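Side-chain contacts in histidine acid phosphatase (Bifidobacterium longum subsp. infantis, PDB 6RXD), which is a phytase that hydrolyses phosphate groups from inositol polyphosphates and probably also removes the 3-phosphate of 2,3-bisphosphoglycerate: residues A[235-240]-A[300-305]; A[307-312]-A[347-352]. One frame throughout, in Å; residues are numbered along the deposited sequence.

Contact 1. Residues A[235-240]-A[300-305]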
loop_
_atom_site.group_PDB
_atom_site.type_symbol
_atom_site.label_atom_id
_atom_site.label_comp_id
_atom_site.label_asym_id
_atom_site.label_seq_id
_atom_site.Cartn_x
_atom_site.Cartn_y
_atom_site.Cartn_z
ATOM N N VAL A 235 21.766 17.477 -0.835
ATOM C CA VAL A 235 22.694 17.776 0.255
ATOM C C VAL A 235 21.987 17.831 1.607
ATOM O O VAL A 235 22.555 17.448 2.639
ATOM C CB VAL A 235 23.454 19.098 -0.014
ATOM C CG1 VAL A 235 24.323 19.479 1.169
ATOM C CG2 VAL A 235 24.296 18.968 -1.271
ATOM N N ASP A 236 20.747 18.308 1.615
ATOM C CA ASP A 236 19.994 18.402 2.862
ATOM C C ASP A 236 19.626 17.029 3.447
ATOM O O ASP A 236 19.567 16.872 4.675
ATOM C CB ASP A 236 18.755 19.283 2.699
ATOM C CG ASP A 236 19.106 20.754 2.526
ATOM O OD1 ASP A 236 18.246 21.521 2.049
ATOM O OD2 ASP A 236 20.248 21.139 2.862
ATOM N N VAL A 237 19.404 16.038 2.588
ATOM C CA VAL A 237 19.190 14.675 3.081
ATOM C C VAL A 237 20.479 14.150 3.717
ATOM O O VAL A 237 20.444 13.485 4.760
ATOM C CB VAL A 237 18.666 13.716 1.988
ATOM C CG1 VAL A 237 18.635 12.281 2.506
ATOM C CG2 VAL A 237 17.266 14.130 1.535
ATOM N N LYS A 238 21.619 14.472 3.108
ATOM C CA LYS A 238 22.903 14.063 3.676
ATOM C C LYS A 238 23.140 14.751 5.017
ATOM O O LYS A 238 23.648 14.144 5.965
ATOM C CB LYS A 238 24.041 14.324 2.688
ATOM C CG LYS A 238 23.965 13.388 1.480
ATOM C CD LYS A 238 25.041 13.658 0.448
ATOM C CE LYS A 238 24.852 12.740 -0.755
ATOM N NZ LYS A 238 24.651 11.325 -0.323
ATOM N N ARG A 239 22.761 16.021 5.104
ATOM C CA ARG A 239 22.878 16.744 6.367
ATOM C C ARG A 239 21.978 16.113 7.427
ATOM O O ARG A 239 22.399 15.920 8.566
ATOM C CB ARG A 239 22.542 18.229 6.185
ATOM C CG ARG A 239 23.585 18.990 5.398
ATOM C CD ARG A 239 23.061 20.345 4.951
ATOM N NE ARG A 239 22.821 21.247 6.072
ATOM C CZ ARG A 239 22.128 22.378 5.983
ATOM N NH1 ARG A 239 21.956 23.139 7.055
ATOM N NH2 ARG A 239 21.597 22.741 4.822
ATOM N N ALA A 240 20.752 15.766 7.043
ATOM C CA ALA A 240 19.801 15.135 7.959
ATOM C C ALA A 240 20.310 13.782 8.418
ATOM O O ALA A 240 20.078 13.372 9.554
ATOM C CB ALA A 240 18.455 14.975 7.293
ATOM N N SER A 300 27.954 4.618 4.156
ATOM C CA SER A 300 27.913 6.051 4.357
ATOM C C SER A 300 26.921 6.379 5.438
ATOM O O SER A 300 26.099 5.533 5.806
ATOM C CB SER A 300 27.433 6.745 3.092
ATOM O OG SER A 300 26.103 6.353 2.817
ATOM N N GLU A 301 26.956 7.627 5.908
ATOM C CA GLU A 301 25.931 8.092 6.844
ATOM C C GLU A 301 24.527 8.007 6.258
ATOM O O GLU A 301 23.591 7.641 6.961
ATOM C CB GLU A 301 26.192 9.529 7.310
ATOM C CG GLU A 301 27.399 9.683 8.220
ATOM C CD GLU A 301 27.685 11.134 8.541
ATOM O OE1 GLU A 301 27.347 12.009 7.715
ATOM O OE2 GLU A 301 28.240 11.416 9.620
ATOM N N TYR A 302 24.376 8.368 4.985
ATOM C CA TYR A 302 23.095 8.202 4.315
ATOM C C TYR A 302 22.552 6.782 4.477
ATOM O O TYR A 302 21.396 6.609 4.841
ATOM C CB TYR A 302 23.179 8.581 2.826
ATOM C CG TYR A 302 21.916 8.286 2.031
ATOM C CD1 TYR A 302 20.976 9.278 1.799
ATOM C CD2 TYR A 302 21.665 7.015 1.524
ATOM C CE1 TYR A 302 19.814 9.011 1.082
ATOM C CE2 TYR A 302 20.512 6.737 0.809
ATOM C CZ TYR A 302 19.594 7.742 0.589
ATOM O OH TYR A 302 18.447 7.469 -0.123
ATOM N N ASP A 303 23.376 5.772 4.202
ATOM C CA ASP A 303 22.932 4.388 4.328
ATOM C C ASP A 303 22.477 4.050 5.735
ATOM O O ASP A 303 21.429 3.420 5.915
ATOM C CB ASP A 303 24.068 3.423 3.970
ATOM C CG ASP A 303 24.404 3.427 2.500
ATOM O OD1 ASP A 303 23.617 3.951 1.678
ATOM O OD2 ASP A 303 25.470 2.872 2.174
ATOM N N ALA A 304 23.275 4.423 6.730
ATOM C CA ALA A 304 22.932 4.095 8.113
ATOM C C ALA A 304 21.666 4.813 8.564
ATOM O O ALA A 304 20.800 4.206 9.203
ATOM C CB ALA A 304 24.097 4.404 9.057
ATOM N N ALA A 305 21.541 6.094 8.218
ATOM C CA ALA A 305 20.376 6.872 8.633
ATOM C C ALA A 305 19.105 6.367 7.956
ATOM O O ALA A 305 18.048 6.272 8.593
ATOM C CB ALA A 305 20.586 8.371 8.353
HETATM O O HOH W 1 25.957 12.480 5.516
#
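The Tyr302 ring meets Val237 at an edge, not over a face: Val237 CG1 lies near the ring plane, 3.8 Å from Tyr302 CE1 and slightly farther from CD1. The opposite edge, on the CD2 side, is taken by Asp303 OD1, also in the plane. Val237 reaches the ring through the methyl that stands anti to its backbone N (chi1 173°), and the two side chains run obliquely to each other. Lys238 runs out beside the root of the tyrosine, its NZ 4.4 Å from Tyr302 CB, a loose contact.

These are the starts of two helices, 235-245 and 301-317, in the helical part that accompanies the alpha/beta core of histidine acid phosphatases. Their backbones come close, with Lys238 CA 5.9 Å from Tyr302 CA, and the small side chain of Ala305 points toward helix 235-245, packing on Ser241 and Leu244.

Polar linkage runs through a water, which donates to both Lys238 O, at 2.9 Å, and Glu301 OE1, at 2.6 Å. Glu301 OE2 is hydrogen-bonded to His242 ND1, so each carboxylate oxygen ties Glu301 to helix 235-245, one through the water and one directly. His242 joins Glu251 on a zinc ion here, and Glu301 has itself been seen as a zinc ligand in this protein, though no zinc is bound to it in this model. Ser300 is the N-cap of the second helix, its OG accepting a nearly straight bond (167°) from Asp303 N at 3.1 Å.

Contact 2. Residues A[307-312]-A[347-352]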
loop_
_atom_site.group_PDB
_atom_site.type_symbol
_atom_site.label_atom_id
_atom_site.label_comp_id
_atom_site.label_asym_id
_atom_site.label_seq_id
_atom_site.Cartn_x
_atom_site.Cartn_y
_atom_site.Cartn_z
ATOM N N ASP A 307 18.620 3.367 6.895
ATOM C CA ASP A 307 18.303 2.088 7.531
ATOM C C ASP A 307 17.591 2.303 8.866
ATOM O O ASP A 307 16.617 1.601 9.171
ATOM C CB ASP A 307 19.557 1.225 7.718
ATOM C CG ASP A 307 20.111 0.720 6.407
ATOM O OD1 ASP A 307 19.494 0.994 5.363
ATOM O OD2 ASP A 307 21.161 0.047 6.424
ATOM N N LEU A 308 18.051 3.285 9.636
ATOM C CA LEU A 308 17.434 3.595 10.926
ATOM C C LEU A 308 16.017 4.125 10.711
ATOM O O LEU A 308 15.090 3.762 11.443
ATOM C CB LEU A 308 18.277 4.615 11.718
ATOM C CG LEU A 308 17.818 4.910 13.154
ATOM C CD1 LEU A 308 17.749 3.602 13.926
ATOM C CD2 LEU A 308 18.798 5.863 13.820
ATOM N N TYR A 309 15.847 4.974 9.699
ATOM C CA TYR A 309 14.517 5.459 9.349
ATOM C C TYR A 309 13.610 4.303 8.940
ATOM O O TYR A 309 12.438 4.266 9.314
ATOM C CB TYR A 309 14.591 6.508 8.237
ATOM C CG TYR A 309 13.227 6.940 7.741
ATOM C CD1 TYR A 309 12.416 7.765 8.511
ATOM C CD2 TYR A 309 12.754 6.523 6.510
ATOM C CE1 TYR A 309 11.155 8.153 8.050
ATOM C CE2 TYR A 309 11.514 6.907 6.055
ATOM C CZ TYR A 309 10.723 7.717 6.827
ATOM O OH TYR A 309 9.484 8.082 6.353
ATOM N N ASN A 310 14.137 3.344 8.180
ATOM C CA ASN A 310 13.319 2.189 7.805
ATOM C C ASN A 310 12.866 1.374 9.017
ATOM O O ASN A 310 11.773 0.798 9.017
ATOM C CB ASN A 310 14.037 1.296 6.782
ATOM C CG ASN A 310 13.758 1.733 5.346
ATOM O OD1 ASN A 310 12.704 1.422 4.789
ATOM N ND2 ASN A 310 14.683 2.470 4.760
ATOM N N LEU A 311 13.695 1.321 10.053
ATOM C CA LEU A 311 13.282 0.605 11.262
ATOM C C LEU A 311 12.212 1.389 12.005
ATOM O O LEU A 311 11.266 0.808 12.530
ATOM C CB LEU A 311 14.483 0.308 12.174
ATOM C CG LEU A 311 15.528 -0.657 11.602
ATOM C CD1 LEU A 311 16.568 -0.949 12.681
ATOM C CD2 LEU A 311 14.892 -1.955 11.114
ATOM N N TYR A 312 12.353 2.710 12.032
ATOM C CA TYR A 312 11.358 3.587 12.653
ATOM C C TYR A 312 9.980 3.423 12.020
ATOM O O TYR A 312 8.955 3.325 12.728
ATOM C CB TYR A 312 11.848 5.035 12.552
ATOM C CG TYR A 312 10.814 6.119 12.747
ATOM C CD1 TYR A 312 10.263 6.374 13.998
ATOM C CD2 TYR A 312 10.435 6.920 11.683
ATOM C CE1 TYR A 312 9.333 7.385 14.172
ATOM C CE2 TYR A 312 9.509 7.936 11.845
ATOM C CZ TYR A 312 8.962 8.162 13.096
ATOM O OH TYR A 312 8.038 9.172 13.275
ATOM N N TRP A 347 10.526 12.074 2.288
ATOM C CA TRP A 347 10.522 12.616 0.931
ATOM C C TRP A 347 11.385 11.769 0.025
ATOM O O TRP A 347 10.996 11.475 -1.098
ATOM C CB TRP A 347 11.016 14.058 0.912
ATOM C CG TRP A 347 11.338 14.538 -0.461
ATOM C CD1 TRP A 347 10.451 14.806 -1.477
ATOM C CD2 TRP A 347 12.639 14.842 -0.975
ATOM N NE1 TRP A 347 11.135 15.238 -2.595
ATOM C CE2 TRP A 347 12.477 15.270 -2.310
ATOM C CE3 TRP A 347 13.929 14.769 -0.444
ATOM C CZ2 TRP A 347 13.558 15.647 -3.114
ATOM C CZ3 TRP A 347 15.007 15.138 -1.249
ATOM C CH2 TRP A 347 14.813 15.572 -2.566
ATOM N N ALA A 348 12.565 11.386 0.505
ATOM C CA ALA A 348 13.451 10.540 -0.290
ATOM C C ALA A 348 12.742 9.237 -0.705
ATOM O O ALA A 348 12.843 8.815 -1.859
ATOM C CB ALA A 348 14.735 10.244 0.481
ATOM N N LEU A 349 12.016 8.608 0.217
ATOM C CA LEU A 349 11.288 7.382 -0.130
ATOM C C LEU A 349 10.096 7.656 -1.051
ATOM O O LEU A 349 9.870 6.929 -2.036
ATOM C CB LEU A 349 10.811 6.641 1.117
ATOM C CG LEU A 349 11.918 6.024 1.973
ATOM C CD1 LEU A 349 11.313 5.074 3.011
ATOM C CD2 LEU A 349 12.910 5.294 1.086
ATOM N N ASP A 350 9.332 8.694 -0.726
ATOM C CA ASP A 350 8.148 9.019 -1.505
ATOM C C ASP A 350 8.539 9.364 -2.927
ATOM O O ASP A 350 7.833 9.019 -3.855
ATOM C CB ASP A 350 7.404 10.209 -0.903
ATOM C CG ASP A 350 6.467 9.821 0.230
ATOM O OD1 ASP A 350 6.249 8.610 0.463
ATOM O OD2 ASP A 350 5.923 10.748 0.875
ATOM N N ALA A 351 9.658 10.067 -3.098
ATOM C CA ALA A 351 10.077 10.458 -4.443
ATOM C C ALA A 351 10.282 9.270 -5.381
ATOM O O ALA A 351 9.926 9.317 -6.566
ATOM C CB ALA A 351 11.342 11.298 -4.378
ATOM N N GLU A 352 10.869 8.202 -4.869
ATOM C CA GLU A 352 11.110 7.025 -5.692
ATOM C C GLU A 352 9.790 6.398 -6.124
ATOM O O GLU A 352 9.616 6.029 -7.285
ATOM C CB GLU A 352 11.939 5.997 -4.922
ATOM C CG GLU A 352 12.576 4.951 -5.798
ATOM C CD GLU A 352 14.074 4.884 -5.601
ATOM O OE1 GLU A 352 14.812 5.521 -6.386
ATOM O OE2 GLU A 352 14.514 4.201 -4.654
#
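Tyr309 is the first residue of 307-312 to touch the other helix, and it makes the larger share of this segment's contact, all of it with Leu349. Its ring swings out from the backbone with CG anti to N (chi1 174°) and presents an edge to Leu349: CD1 of Leu349 lies in the ring plane, 3.6 Å from Tyr309 CE2 and 4.1 Å from Tyr309 CD2. Leu349 CG stands a little behind, and the two side chains slide past one another in opposite directions. The nearest alpha carbons, those of Asn310 and Leu349, are 9.7 Å apart, so the helices meet here through side chains alone.

Asn310, next in sequence, adds a looser contact, its OD1 4.3 Å from Leu349 CD1. The same methyl thus touches both residues, from directions roughly at right angles. The amide nitrogen ND2 turns back to bond Met306 O in its own helix.

One turn on from Tyr309, Tyr312 backs up the aromatic ring from within the helix: Tyr309 CE1 sits in the Tyr312 ring plane, 3.9 Å from Tyr312 CD2. The N-terminal residues bind both tyrosines and the partner helix: Tyr309 OH is hydrogen-bonded to Tyr9 O, which fixes the far end of the buried ring, Tyr312 OH to Arg8 O, and Asp350 OD1 to Ser11 OG.

Tyr309 additionally packs on Ala342 and Ala346 of helix 339-357, while Leu308 and Leu311 turn to helix 75-95 and Leu311 also to helix 55-69, which places helix 301-317 between these two helices and helix 339-357.

How the contacts relate
Along the chain, helix 235-245 comes first, followed by 251-258 and the short antiparallel pair of strands 264-265 and 297-298; contact 1 closes this 59-residue excursion at the start of helix 301-317. Contact 2 opens two residues later, on the same helix, and closes a shorter loop of 34 residues when helix 339-357 returns. The two are therefore in series, neither nested nor crossed, with centres about 11 Å apart. They also meet directly: Val237 CG2 of contact 1 packs 3.7 Å from Trp347 CZ3 of contact 2. Helices 235-245, 301-317 and 339-357 are thus joined pairwise into one helical cluster.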